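Local coordinates for protein putative NADPH:quinone reductase (Bacillus thuringiensis, PDB 3GMS) that probably reduces quinones with NADPH as the electron donor, although its function has not been established, at residues I212-A217 with F231-N236; L148-C153 with F170-V175; L240-L245 with N264-R269; I157-A162 with L186-A191. All blocks are in the same frame, centred on the assembly; numbering follows the deposited sequence.

Contact 1 (I212-A217 with F231-N236); sequences IGADAA and FSLRPN
The NE of Arg234 donates to OD1 of Asp215 at 2.7 Å in an almost straight bond (170° at the hydrogen), the polar centre of this contact. The carboxylate oxygen sits at the edge of the guanidinium, in its plane, and offers its anti lone pair; the two flat groups are nonetheless turned 66° apart. Arg234 reaches it with CG between its backbone N and carbonyl carbon (chi1 66°) and the chain extended from there to NE. The other oxygen, OD2, accepts from Val147 N of the adjacent strand, which fixes the carboxylate from a second direction.

Behind the salt bridge, one short parallel bridge pairs the backbones: Ala214 N donates to Ser232 O at 2.9 Å, and Arg234 N donates to Ala214 O at 2.8 Å. Gly213 lies against Ser232 O, its CA 3.4 Å from that oxygen. Apolar packing lies beyond, where CD2 of Leu233 touches CB of Ala214 at 3.7 Å and CB of Ala217 at 3.8 Å.

Strand 214-219 belongs to the parallel sheet of the Rossmann-type domain, and here the chain leaving helix 223-231 is tied to its start. With both carboxylate oxygens bonded, Asp215 is probably held as the anion, paired with a charged arginine.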
loop_
_atom_site.group_PDB
_atom_site.type_symbol
_atom_site.label_atom_id
_atom_site.label_comp_id
_atom_site.label_asym_id
_atom_site.label_seq_id
_atom_site.Cartn_x
_atom_site.Cartn_y
_atom_site.Cartn_z
ATOM N N ILE A 212 -0.808 -31.190 0.346
ATOM C CA ILE A 212 0.581 -30.782 0.533
ATOM C C ILE A 212 0.683 -29.475 1.329
ATOM O O ILE A 212 1.634 -29.256 2.069
ATOM C CB ILE A 212 1.287 -30.618 -0.825
ATOM C CG1 ILE A 212 1.479 -31.964 -1.525
ATOM C CG2 ILE A 212 2.644 -29.922 -0.628
ATOM C CD1 ILE A 212 2.580 -32.810 -0.922
ATOM N N GLY A 213 -0.318 -28.615 1.170
ATOM C CA GLY A 213 -0.300 -27.245 1.710
ATOM C C GLY A 213 0.320 -26.310 0.692
ATOM O O GLY A 213 0.962 -26.756 -0.271
ATOM N N ALA A 214 0.110 -24.998 0.901
ATOM C CA ALA A 214 0.648 -23.975 0.023
ATOM C C ALA A 214 2.113 -23.707 0.333
ATOM O O ALA A 214 2.599 -24.103 1.390
ATOM C CB ALA A 214 -0.158 -22.681 0.198
ATOM N N ASP A 215 2.778 -23.006 -0.588
ATOM C CA ASP A 215 4.184 -22.670 -0.473
ATOM C C ASP A 215 4.445 -21.434 0.365
ATOM O O ASP A 215 5.440 -21.394 1.081
ATOM C CB ASP A 215 4.814 -22.502 -1.834
ATOM C CG ASP A 215 4.751 -23.777 -2.653
ATOM O OD1 ASP A 215 5.419 -24.763 -2.262
ATOM O OD2 ASP A 215 3.999 -23.807 -3.642
ATOM N N ALA A 216 3.559 -20.439 0.268
ATOM C CA ALA A 216 3.738 -19.175 0.977
ATOM C C ALA A 216 2.381 -18.564 1.319
ATOM O O ALA A 216 1.351 -18.902 0.687
ATOM C CB ALA A 216 4.567 -18.213 0.142
ATOM N N ALA A 217 2.358 -17.698 2.324
ATOM C CA ALA A 217 1.123 -17.029 2.715
ATOM C C ALA A 217 1.406 -15.599 3.147
ATOM O O ALA A 217 2.462 -15.324 3.748
ATOM C CB ALA A 217 0.418 -17.760 3.820
ATOM N N PHE A 231 -1.055 -22.320 9.181
ATOM C CA PHE A 231 -1.213 -23.779 9.209
ATOM C C PHE A 231 -1.616 -24.407 7.885
ATOM O O PHE A 231 -1.572 -25.650 7.734
ATOM C CB PHE A 231 -2.181 -24.160 10.321
ATOM C CG PHE A 231 -1.516 -24.302 11.666
ATOM C CD1 PHE A 231 -1.179 -23.172 12.411
ATOM C CD2 PHE A 231 -1.231 -25.570 12.190
ATOM C CE1 PHE A 231 -0.568 -23.283 13.679
ATOM C CE2 PHE A 231 -0.613 -25.709 13.452
ATOM C CZ PHE A 231 -0.273 -24.562 14.199
ATOM N N SER A 232 -2.017 -23.595 6.907
ATOM C CA SER A 232 -2.324 -24.133 5.583
ATOM C C SER A 232 -1.100 -24.205 4.683
ATOM O O SER A 232 -1.193 -24.537 3.503
ATOM C CB SER A 232 -3.459 -23.349 4.908
ATOM O OG SER A 232 -4.586 -23.248 5.755
ATOM N N LEU A 233 0.065 -23.891 5.227
ATOM C CA LEU A 233 1.303 -24.038 4.451
ATOM C C LEU A 233 1.986 -25.375 4.662
ATOM O O LEU A 233 1.884 -25.953 5.740
ATOM C CB LEU A 233 2.314 -22.959 4.863
ATOM C CG LEU A 233 1.728 -21.574 4.660
ATOM C CD1 LEU A 233 2.705 -20.553 5.241
ATOM C CD2 LEU A 233 1.467 -21.349 3.200
ATOM N N ARG A 234 2.743 -25.802 3.660
ATOM C CA ARG A 234 3.607 -26.966 3.780
ATOM C C ARG A 234 4.673 -26.698 4.848
ATOM O O ARG A 234 4.983 -25.522 5.140
ATOM C CB ARG A 234 4.250 -27.300 2.434
ATOM C CG ARG A 234 5.244 -26.264 1.873
ATOM C CD ARG A 234 5.822 -26.753 0.576
ATOM N NE ARG A 234 6.660 -25.753 -0.089
ATOM C CZ ARG A 234 7.880 -25.365 0.304
ATOM N NH1 ARG A 234 8.440 -25.875 1.394
ATOM N NH2 ARG A 234 8.539 -24.445 -0.403
ATOM N N PRO A 235 5.217 -27.776 5.458
ATOM C CA PRO A 235 6.388 -27.599 6.317
ATOM C C PRO A 235 7.473 -26.891 5.542
ATOM O O PRO A 235 7.662 -27.171 4.363
ATOM C CB PRO A 235 6.839 -29.048 6.610
ATOM C CG PRO A 235 5.643 -29.886 6.378
ATOM C CD PRO A 235 4.751 -29.180 5.413
ATOM N N ASN A 236 8.159 -25.956 6.197
ATOM C CA ASN A 236 9.185 -25.128 5.563
ATOM C C ASN A 236 8.655 -24.118 4.551
ATOM O O ASN A 236 9.443 -23.531 3.787
ATOM C CB ASN A 236 10.319 -25.973 4.977
ATOM C CG ASN A 236 10.898 -26.934 6.012
ATOM O OD1 ASN A 236 11.128 -28.106 5.728
ATOM N ND2 ASN A 236 11.070 -26.447 7.238
#

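Contact 2 (L148-C153 with F170-V175); sequences LLVNAC and FRLIAV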
loop_
_atom_site.group_PDB
_atom_site.type_symbol
_atom_site.label_atom_id
_atom_site.label_comp_id
_atom_site.label_asym_id
_atom_site.label_seq_id
_atom_site.Cartn_x
_atom_site.Cartn_y
_atom_site.Cartn_z
ATOM N N LEU A 148 0.592 -19.417 -3.567
ATOM C CA LEU A 148 0.559 -18.300 -2.602
ATOM C C LEU A 148 -0.859 -18.144 -2.050
ATOM O O LEU A 148 -1.822 -18.139 -2.847
ATOM C CB LEU A 148 0.988 -16.993 -3.301
ATOM C CG LEU A 148 0.899 -15.751 -2.408
ATOM C CD1 LEU A 148 1.951 -15.876 -1.326
ATOM C CD2 LEU A 148 1.108 -14.467 -3.235
ATOM N N LEU A 149 -0.989 -18.063 -0.729
ATOM C CA LEU A 149 -2.248 -17.686 -0.058
ATOM C C LEU A 149 -2.177 -16.203 0.325
ATOM O O LEU A 149 -1.157 -15.750 0.880
ATOM C CB LEU A 149 -2.430 -18.465 1.229
ATOM C CG LEU A 149 -2.296 -20.010 1.135
ATOM C CD1 LEU A 149 -2.538 -20.654 2.483
ATOM C CD2 LEU A 149 -3.287 -20.576 0.089
ATOM N N VAL A 150 -3.263 -15.468 0.067
ATOM C CA VAL A 150 -3.364 -14.058 0.499
ATOM C C VAL A 150 -4.747 -13.852 1.109
ATOM O O VAL A 150 -5.762 -14.015 0.412
ATOM C CB VAL A 150 -3.174 -13.097 -0.680
ATOM C CG1 VAL A 150 -3.302 -11.612 -0.178
ATOM C CG2 VAL A 150 -1.786 -13.305 -1.347
ATOM N N ASN A 151 -4.803 -13.514 2.384
ATOM C CA ASN A 151 -6.089 -13.176 2.977
ATOM C C ASN A 151 -6.435 -11.685 2.878
ATOM O O ASN A 151 -5.627 -10.870 2.391
ATOM C CB ASN A 151 -6.233 -13.744 4.408
ATOM C CG ASN A 151 -5.278 -13.095 5.426
ATOM O OD1 ASN A 151 -4.700 -12.082 5.150
ATOM N ND2 ASN A 151 -5.136 -13.696 6.601
ATOM N N ALA A 152 -7.623 -11.316 3.361
ATOM C CA ALA A 152 -8.192 -9.975 3.089
ATOM C C ALA A 152 -7.995 -9.583 1.612
ATOM O O ALA A 152 -7.649 -8.440 1.288
ATOM C CB ALA A 152 -7.574 -8.914 4.061
ATOM N N CYS A 153 -8.224 -10.545 0.713
ATOM C CA CYS A 153 -7.776 -10.406 -0.653
ATOM C C CYS A 153 -8.698 -9.504 -1.465
ATOM O O CYS A 153 -8.367 -9.137 -2.581
ATOM C CB CYS A 153 -7.584 -11.765 -1.318
ATOM S SG CYS A 153 -6.348 -11.815 -2.665
ATOM N N PHE A 170 2.712 -17.660 -10.914
ATOM C CA PHE A 170 2.510 -18.462 -9.729
ATOM C C PHE A 170 1.026 -18.566 -9.543
ATOM O O PHE A 170 0.268 -17.912 -10.260
ATOM C CB PHE A 170 3.227 -17.910 -8.480
ATOM C CG PHE A 170 2.734 -16.546 -8.021
ATOM C CD1 PHE A 170 1.599 -16.420 -7.233
ATOM C CD2 PHE A 170 3.472 -15.411 -8.329
ATOM C CE1 PHE A 170 1.153 -15.189 -6.774
ATOM C CE2 PHE A 170 3.056 -14.166 -7.908
ATOM C CZ PHE A 170 1.897 -14.029 -7.111
ATOM N N ARG A 171 0.615 -19.425 -8.617
ATOM C CA ARG A 171 -0.774 -19.755 -8.435
ATOM C C ARG A 171 -1.262 -19.033 -7.186
ATOM O O ARG A 171 -0.743 -19.269 -6.089
ATOM C CB ARG A 171 -0.915 -21.293 -8.318
ATOM C CG ARG A 171 -2.340 -21.777 -8.216
ATOM C CD ARG A 171 -2.446 -23.326 -8.194
ATOM N NE ARG A 171 -3.851 -23.732 -8.094
ATOM C CZ ARG A 171 -4.288 -24.769 -7.382
ATOM N NH1 ARG A 171 -3.415 -25.505 -6.695
ATOM N NH2 ARG A 171 -5.597 -25.059 -7.340
ATOM N N LEU A 172 -2.235 -18.128 -7.347
ATOM C CA LEU A 172 -2.811 -17.452 -6.197
ATOM C C LEU A 172 -4.098 -18.071 -5.718
ATOM O O LEU A 172 -5.067 -18.212 -6.469
ATOM C CB LEU A 172 -3.057 -15.949 -6.480
ATOM C CG LEU A 172 -3.863 -15.231 -5.386
ATOM C CD1 LEU A 172 -2.993 -14.945 -4.147
ATOM C CD2 LEU A 172 -4.456 -13.924 -5.905
ATOM N N ILE A 173 -4.109 -18.425 -4.449
ATOM C CA ILE A 173 -5.340 -18.716 -3.777
ATOM C C ILE A 173 -5.758 -17.521 -2.917
ATOM O O ILE A 173 -5.197 -17.244 -1.836
ATOM C CB ILE A 173 -5.260 -20.068 -2.964
ATOM C CG1 ILE A 173 -4.910 -21.247 -3.891
ATOM C CG2 ILE A 173 -6.589 -20.268 -2.154
ATOM C CD1 ILE A 173 -4.418 -22.526 -3.162
ATOM N N ALA A 174 -6.760 -16.786 -3.416
ATOM C CA ALA A 174 -7.338 -15.654 -2.690
ATOM C C ALA A 174 -8.235 -16.121 -1.572
ATOM O O ALA A 174 -9.102 -16.992 -1.787
ATOM C CB ALA A 174 -8.157 -14.754 -3.652
ATOM N N VAL A 175 -8.033 -15.554 -0.395
ATOM C CA VAL A 175 -8.894 -15.789 0.770
ATOM C C VAL A 175 -9.610 -14.498 1.129
ATOM O O VAL A 175 -8.967 -13.481 1.425
ATOM C CB VAL A 175 -8.073 -16.321 1.990
ATOM C CG1 VAL A 175 -8.971 -16.605 3.191
ATOM C CG2 VAL A 175 -7.292 -17.554 1.601
#
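Leu148 and Val150 pair with segment 170-175 through a parallel ladder of backbone hydrogen bonds. Leu148 takes part twice, its N donating to Arg171 O and its O accepting from Ile173 N at 2.8 Å. Val150 repeats the pattern, from its N to Ile173 O at 3.2 Å and from Val175 N to its O at 2.9 Å. Past the strand end, Cys153 N turns back to Val175 O at 3.1 Å.

Apolar contacts fall on both faces of the sheet. On the face of Leu148, Val150 and Leu172, CG2 of Val150 presses on CD1 of Leu172 at 3.5 Å, a tight fit between side chains set at about a right angle. Leu148 CD2 meets CE1 of Phe170 at 3.6 Å, and SG of Cys153, swung anti to its backbone N (chi1 -153°), rests on CB of Ala174 at 3.6 Å. Helix 156-168 covers this side. On the opposite face, Leu149 and Ile173 run alongside each other in the same direction, with CD2 of Leu149 3.7 Å from CB of Ile173.

These are the first two strands of a Rossmann beta-alpha-beta unit, joined by the crossover helix 156-168. Between the two segments all hydrogen bonding is main-chain, while buried hydrocarbon fills both faces; the Asn151 amide turns to Asp219 and Ser220 and Arg171 NH1 to Leu208 O, and the Cys153 bond carries the pairing into the turn before the helix.

Contact 3 (L240-L245 with N264-R269); sequences LTIGLL and NIFHLR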
loop_
_atom_site.group_PDB
_atom_site.type_symbol
_atom_site.label_atom_id
_atom_site.label_comp_id
_atom_site.label_asym_id
_atom_site.label_seq_id
_atom_site.Cartn_x
_atom_site.Cartn_y
_atom_site.Cartn_z
ATOM N N LEU A 240 4.264 -14.735 5.847
ATOM C CA LEU A 240 4.660 -13.318 5.951
ATOM C C LEU A 240 3.476 -12.452 6.403
ATOM O O LEU A 240 2.388 -12.557 5.832
ATOM C CB LEU A 240 5.201 -12.857 4.602
ATOM C CG LEU A 240 5.829 -11.467 4.489
ATOM C CD1 LEU A 240 7.195 -11.456 5.230
ATOM C CD2 LEU A 240 6.013 -11.139 3.020
ATOM N N THR A 241 3.642 -11.605 7.420
ATOM C CA THR A 241 2.536 -10.723 7.756
ATOM C C THR A 241 2.798 -9.344 7.150
ATOM O O THR A 241 3.964 -8.891 7.082
ATOM C CB THR A 241 2.243 -10.594 9.253
ATOM O OG1 THR A 241 3.349 -9.974 9.902
ATOM C CG2 THR A 241 2.015 -11.939 9.892
ATOM N N ILE A 242 1.734 -8.709 6.668
ATOM C CA ILE A 242 1.873 -7.329 6.131
ATOM C C ILE A 242 0.944 -6.342 6.813
ATOM O O ILE A 242 1.037 -5.115 6.577
ATOM C CB ILE A 242 1.662 -7.254 4.595
ATOM C CG1 ILE A 242 0.290 -7.787 4.172
ATOM C CG2 ILE A 242 2.844 -7.876 3.835
ATOM C CD1 ILE A 242 -0.079 -7.420 2.695
ATOM N N GLY A 243 0.057 -6.863 7.653
ATOM C CA GLY A 243 -0.947 -6.040 8.331
ATOM C C GLY A 243 -1.529 -6.763 9.533
ATOM O O GLY A 243 -1.274 -7.956 9.729
ATOM N N LEU A 244 -2.314 -6.037 10.324
ATOM C CA LEU A 244 -2.899 -6.575 11.559
ATOM C C LEU A 244 -4.332 -6.090 11.766
ATOM O O LEU A 244 -4.678 -5.497 12.804
ATOM C CB LEU A 244 -1.996 -6.223 12.761
ATOM C CG LEU A 244 -2.165 -7.103 14.014
ATOM C CD1 LEU A 244 -1.607 -8.468 13.737
ATOM C CD2 LEU A 244 -1.545 -6.459 15.290
ATOM N N LEU A 245 -5.190 -6.358 10.793
ATOM C CA LEU A 245 -6.553 -5.817 10.820
ATOM C C LEU A 245 -7.325 -6.214 12.068
ATOM O O LEU A 245 -8.181 -5.472 12.523
ATOM C CB LEU A 245 -7.351 -6.250 9.589
ATOM C CG LEU A 245 -6.954 -5.632 8.243
ATOM C CD1 LEU A 245 -7.790 -6.240 7.127
ATOM C CD2 LEU A 245 -7.093 -4.097 8.279
ATOM N N ASN A 264 7.843 -14.342 9.078
ATOM C CA ASN A 264 8.444 -13.000 9.109
ATOM C C ASN A 264 7.381 -11.941 9.036
ATOM O O ASN A 264 6.204 -12.212 8.698
ATOM C CB ASN A 264 9.394 -12.781 7.931
ATOM C CG ASN A 264 10.643 -13.608 8.040
ATOM O OD1 ASN A 264 10.764 -14.657 7.403
ATOM N ND2 ASN A 264 11.564 -13.175 8.890
ATOM N N ILE A 265 7.805 -10.709 9.334
ATOM C CA ILE A 265 6.945 -9.542 9.261
ATOM C C ILE A 265 7.540 -8.619 8.196
ATOM O O ILE A 265 8.742 -8.323 8.244
ATOM C CB ILE A 265 6.913 -8.757 10.611
ATOM C CG1 ILE A 265 6.377 -9.608 11.753
ATOM C CG2 ILE A 265 6.006 -7.540 10.497
ATOM C CD1 ILE A 265 7.416 -10.270 12.603
ATOM N N PHE A 266 6.723 -8.166 7.249
ATOM C CA PHE A 266 7.221 -7.254 6.214
ATOM C C PHE A 266 6.789 -5.822 6.498
ATOM O O PHE A 266 5.612 -5.560 6.794
ATOM C CB PHE A 266 6.725 -7.653 4.821
ATOM C CG PHE A 266 7.203 -6.741 3.741
ATOM C CD1 PHE A 266 8.463 -6.952 3.151
ATOM C CD2 PHE A 266 6.396 -5.675 3.300
ATOM C CE1 PHE A 266 8.918 -6.082 2.161
ATOM C CE2 PHE A 266 6.835 -4.796 2.339
ATOM C CZ PHE A 266 8.097 -5.001 1.740
ATOM N N HIS A 267 7.733 -4.889 6.381
ATOM C CA HIS A 267 7.482 -3.436 6.532
ATOM C C HIS A 267 8.120 -2.747 5.316
ATOM O O HIS A 267 9.350 -2.795 5.175
ATOM C CB HIS A 267 8.275 -2.891 7.736
ATOM C CG HIS A 267 7.926 -3.511 9.066
ATOM N ND1 HIS A 267 6.963 -2.981 9.906
ATOM C CD2 HIS A 267 8.428 -4.596 9.714
ATOM C CE1 HIS A 267 6.870 -3.720 11.000
ATOM N NE2 HIS A 267 7.746 -4.707 10.909
ATOM N N LEU A 268 7.335 -2.053 4.494
ATOM C CA LEU A 268 7.929 -1.220 3.437
ATOM C C LEU A 268 8.927 -0.193 4.007
ATOM O O LEU A 268 9.974 0.096 3.413
ATOM C CB LEU A 268 6.824 -0.508 2.651
ATOM C CG LEU A 268 7.104 -0.153 1.191
ATOM C CD1 LEU A 268 7.727 -1.298 0.375
ATOM C CD2 LEU A 268 5.809 0.334 0.509
ATOM N N ARG A 269 8.612 0.331 5.183
ATOM C CA ARG A 269 9.533 1.167 5.970
ATOM C C ARG A 269 10.974 0.612 5.942
ATOM O O ARG A 269 11.958 1.349 5.694
ATOM C CB ARG A 269 9.035 1.110 7.428
ATOM C CG ARG A 269 9.630 2.058 8.389
ATOM C CD ARG A 269 8.542 2.399 9.387
ATOM N NE ARG A 269 8.335 1.306 10.342
ATOM C CZ ARG A 269 9.168 1.058 11.350
ATOM N NH1 ARG A 269 10.251 1.821 11.509
ATOM N NH2 ARG A 269 8.921 0.066 12.199
HETATM O O HOH W 1 3.624 -4.386 5.488
#
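Leu240 and Thr241 end one strand of a parallel Rossmann-type sheet and pair with Asn264 and Ile265 on its outermost strand, the two strands being linked by the beta-alpha-beta connection through helix 252-257. Leu240 makes a large part of the apolar contact. With CG set anti to the backbone N (chi1 -173°), its side chain leans across the neighbouring strand. CB leads to CG, which lies 3.9 Å from CB of Phe266; there the chain forks. Branch CD1 reaches furthest across and touches CB and the backbone O of Asn264, both at 3.7 Å, as well as CB of Phe266 at 3.9 Å, while CD2 meets that same Phe266 carbon at 4.0 Å. Thr135 of helix 127-139 lies against both Leu240 and Phe266, covering this face.

On the reverse face Thr241 and Ile265 extend together, and the hydroxyl oxygen OG1 lies against CG1 and CG2 of the isoleucine; Trp252 packs over both residues. The backbone bonds lie between the faces: Thr241 N donates to Asn264 O, and Phe266 N donates to Thr241 O at 2.9 Å. The side-chain oxygen OD1 of Asn264 bonds to NE2 of His238, two residues before Leu240 on the partner strand. Beyond the last pair the strands part and direct pairing gives way to a water bridge: one water donates to Ile242 O at 2.9 Å and to Phe266 O at 2.7 Å.

Contact 4 (I157-A162 with L186-A191); sequences IGHLFA and LRLGAA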
loop_
_atom_site.group_PDB
_atom_site.type_symbol
_atom_site.label_atom_id
_atom_site.label_comp_id
_atom_site.label_asym_id
_atom_site.label_seq_id
_atom_site.Cartn_x
_atom_site.Cartn_y
_atom_site.Cartn_z
ATOM N N ILE A 157 -4.592 -4.213 -2.388
ATOM C CA ILE A 157 -3.366 -5.003 -2.579
ATOM C C ILE A 157 -3.707 -6.437 -3.049
ATOM O O ILE A 157 -2.994 -6.991 -3.883
ATOM C CB ILE A 157 -2.396 -4.982 -1.370
ATOM C CG1 ILE A 157 -0.993 -5.442 -1.862
ATOM C CG2 ILE A 157 -2.901 -5.826 -0.213
ATOM C CD1 ILE A 157 0.132 -5.392 -0.794
ATOM N N GLY A 158 -4.814 -6.965 -2.557
ATOM C CA GLY A 158 -5.321 -8.277 -3.013
ATOM C C GLY A 158 -5.509 -8.355 -4.522
ATOM O O GLY A 158 -5.161 -9.343 -5.156
ATOM N N HIS A 159 -6.097 -7.312 -5.100
ATOM C CA HIS A 159 -6.294 -7.236 -6.541
ATOM C C HIS A 159 -4.970 -7.184 -7.267
ATOM O O HIS A 159 -4.853 -7.651 -8.382
ATOM C CB HIS A 159 -7.052 -5.960 -6.889
ATOM C CG HIS A 159 -8.506 -6.032 -6.590
ATOM N ND1 HIS A 159 -9.001 -6.313 -5.339
ATOM C CD2 HIS A 159 -9.582 -5.795 -7.376
ATOM C CE1 HIS A 159 -10.320 -6.308 -5.374
ATOM N NE2 HIS A 159 -10.698 -6.002 -6.600
ATOM N N LEU A 160 -3.952 -6.621 -6.627
ATOM C CA LEU A 160 -2.636 -6.601 -7.244
ATOM C C LEU A 160 -1.947 -7.977 -7.206
ATOM O O LEU A 160 -1.297 -8.386 -8.184
ATOM C CB LEU A 160 -1.742 -5.505 -6.629
ATOM C CG LEU A 160 -2.351 -4.095 -6.689
ATOM C CD1 LEU A 160 -1.402 -3.082 -6.099
ATOM C CD2 LEU A 160 -2.736 -3.690 -8.093
ATOM N N PHE A 161 -2.071 -8.675 -6.087
ATOM C CA PHE A 161 -1.503 -10.024 -6.002
ATOM C C PHE A 161 -2.094 -10.931 -7.106
ATOM O O PHE A 161 -1.384 -11.734 -7.716
ATOM C CB PHE A 161 -1.740 -10.611 -4.611
ATOM C CG PHE A 161 -0.788 -10.087 -3.552
ATOM C CD1 PHE A 161 0.589 -10.320 -3.642
ATOM C CD2 PHE A 161 -1.274 -9.395 -2.456
ATOM C CE1 PHE A 161 1.467 -9.827 -2.645
ATOM C CE2 PHE A 161 -0.398 -8.916 -1.458
ATOM C CZ PHE A 161 0.990 -9.149 -1.559
ATOM N N ALA A 162 -3.391 -10.758 -7.380
ATOM C CA ALA A 162 -4.064 -11.542 -8.441
ATOM C C ALA A 162 -3.401 -11.287 -9.776
ATOM O O ALA A 162 -3.076 -12.215 -10.522
ATOM C CB ALA A 162 -5.552 -11.229 -8.495
ATOM N N LEU A 186 -11.115 -13.298 -9.751
ATOM C CA LEU A 186 -10.944 -14.269 -10.822
ATOM C C LEU A 186 -10.556 -13.661 -12.174
ATOM O O LEU A 186 -9.634 -14.160 -12.814
ATOM C CB LEU A 186 -12.172 -15.187 -10.986
ATOM C CG LEU A 186 -12.521 -15.957 -9.712
ATOM C CD1 LEU A 186 -13.943 -16.458 -9.814
ATOM C CD2 LEU A 186 -11.524 -17.123 -9.487
ATOM N N ARG A 187 -11.254 -12.588 -12.587
ATOM C CA ARG A 187 -10.923 -11.859 -13.815
ATOM C C ARG A 187 -9.488 -11.420 -13.859
ATOM O O ARG A 187 -8.836 -11.498 -14.908
ATOM C CB ARG A 187 -11.769 -10.596 -13.970
ATOM C CG ARG A 187 -13.124 -10.849 -14.513
ATOM C CD ARG A 187 -13.791 -9.554 -14.950
ATOM N NE ARG A 187 -15.190 -9.837 -15.260
ATOM C CZ ARG A 187 -16.023 -8.999 -15.881
ATOM N NH1 ARG A 187 -15.598 -7.807 -16.273
ATOM N NH2 ARG A 187 -17.282 -9.367 -16.113
ATOM N N LEU A 188 -9.013 -10.930 -12.717
ATOM C CA LEU A 188 -7.661 -10.395 -12.627
ATOM C C LEU A 188 -6.626 -11.501 -12.582
ATOM O O LEU A 188 -5.449 -11.244 -12.788
ATOM C CB LEU A 188 -7.507 -9.454 -11.412
ATOM C CG LEU A 188 -8.248 -8.111 -11.596
ATOM C CD1 LEU A 188 -8.404 -7.394 -10.282
ATOM C CD2 LEU A 188 -7.533 -7.217 -12.614
ATOM N N GLY A 189 -7.048 -12.737 -12.333
ATOM C CA GLY A 189 -6.067 -13.800 -12.368
ATOM C C GLY A 189 -5.905 -14.729 -11.194
ATOM O O GLY A 189 -5.052 -15.608 -11.245
ATOM N N ALA A 190 -6.737 -14.586 -10.171
ATOM C CA ALA A 190 -6.695 -15.485 -9.043
ATOM C C ALA A 190 -7.121 -16.902 -9.488
ATOM O O ALA A 190 -8.132 -17.065 -10.179
ATOM C CB ALA A 190 -7.595 -14.993 -7.935
ATOM N N ALA A 191 -6.343 -17.909 -9.096
ATOM C CA ALA A 191 -6.654 -19.308 -9.452
ATOM C C ALA A 191 -7.909 -19.852 -8.749
ATOM O O ALA A 191 -8.612 -20.738 -9.294
ATOM C CB ALA A 191 -5.436 -20.203 -9.176
#
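Leu188 reaches His159 with its CD1 methyl, which lies 3.5 Å from CD2 of the imidazole and 3.9 Å from CB of the same histidine. Both side chains use the same first torsion, CG anti to the carbonyl carbon (chi1 -71° for Leu188, -76° for His159), and they meet at a slant. In the leucine the second torsion, 164°, carries CD1 onward in an extended line from CA to the ring. The imidazole is anchored through ND1, which bonds to Ser155 O one turn back, and the ring of His181 stands nearly perpendicular to it; the leucine methyl thus meets a ring whose rotation is already set.

Further along, CB of Ala162 fits against CB of Leu188 at 3.9 Å and CB of Ala190 at 4.3 Å. Helices 156-168 and 182-188 lie on the same side of the Rossmann-type sheet, and the second ends here in a Schellman motif, Gly189 taking positive phi with its N bonded to Leu186 O. The turn passes close to the first helix at Ala162 O, which lies 3.8 Å from C of Gly189. Gly189 O is in turn bonded by NE2 of Gln166, and Leu172 underlies both Ala162 and Ala190.

How the contacts relate
From the N terminus, contact 2 opens first, when strand 147-150 leads into helix 156-168 and the chain returns on strand 171-176. Contact 4 crosses it: its first segment lies inside that loop, and its second, 186-191, follows strand 171-176. The two meet where Leu172 packs on Ala162 and bonds to Ala191, joining sheet and helix layer. Contact 1 follows in series, closing the loop around helix 223-231 with short strand 233-234 and adjoining contact 2 through strands 214-219 and 147-150. Contact 3 closes last, at the sheet's outer edge, and a hydrogen bond from Leu240 N to Ala217 O links it to contact 1. Contacts 2 and 3 pair neighbouring strands; contact 4 lies in one helix layer.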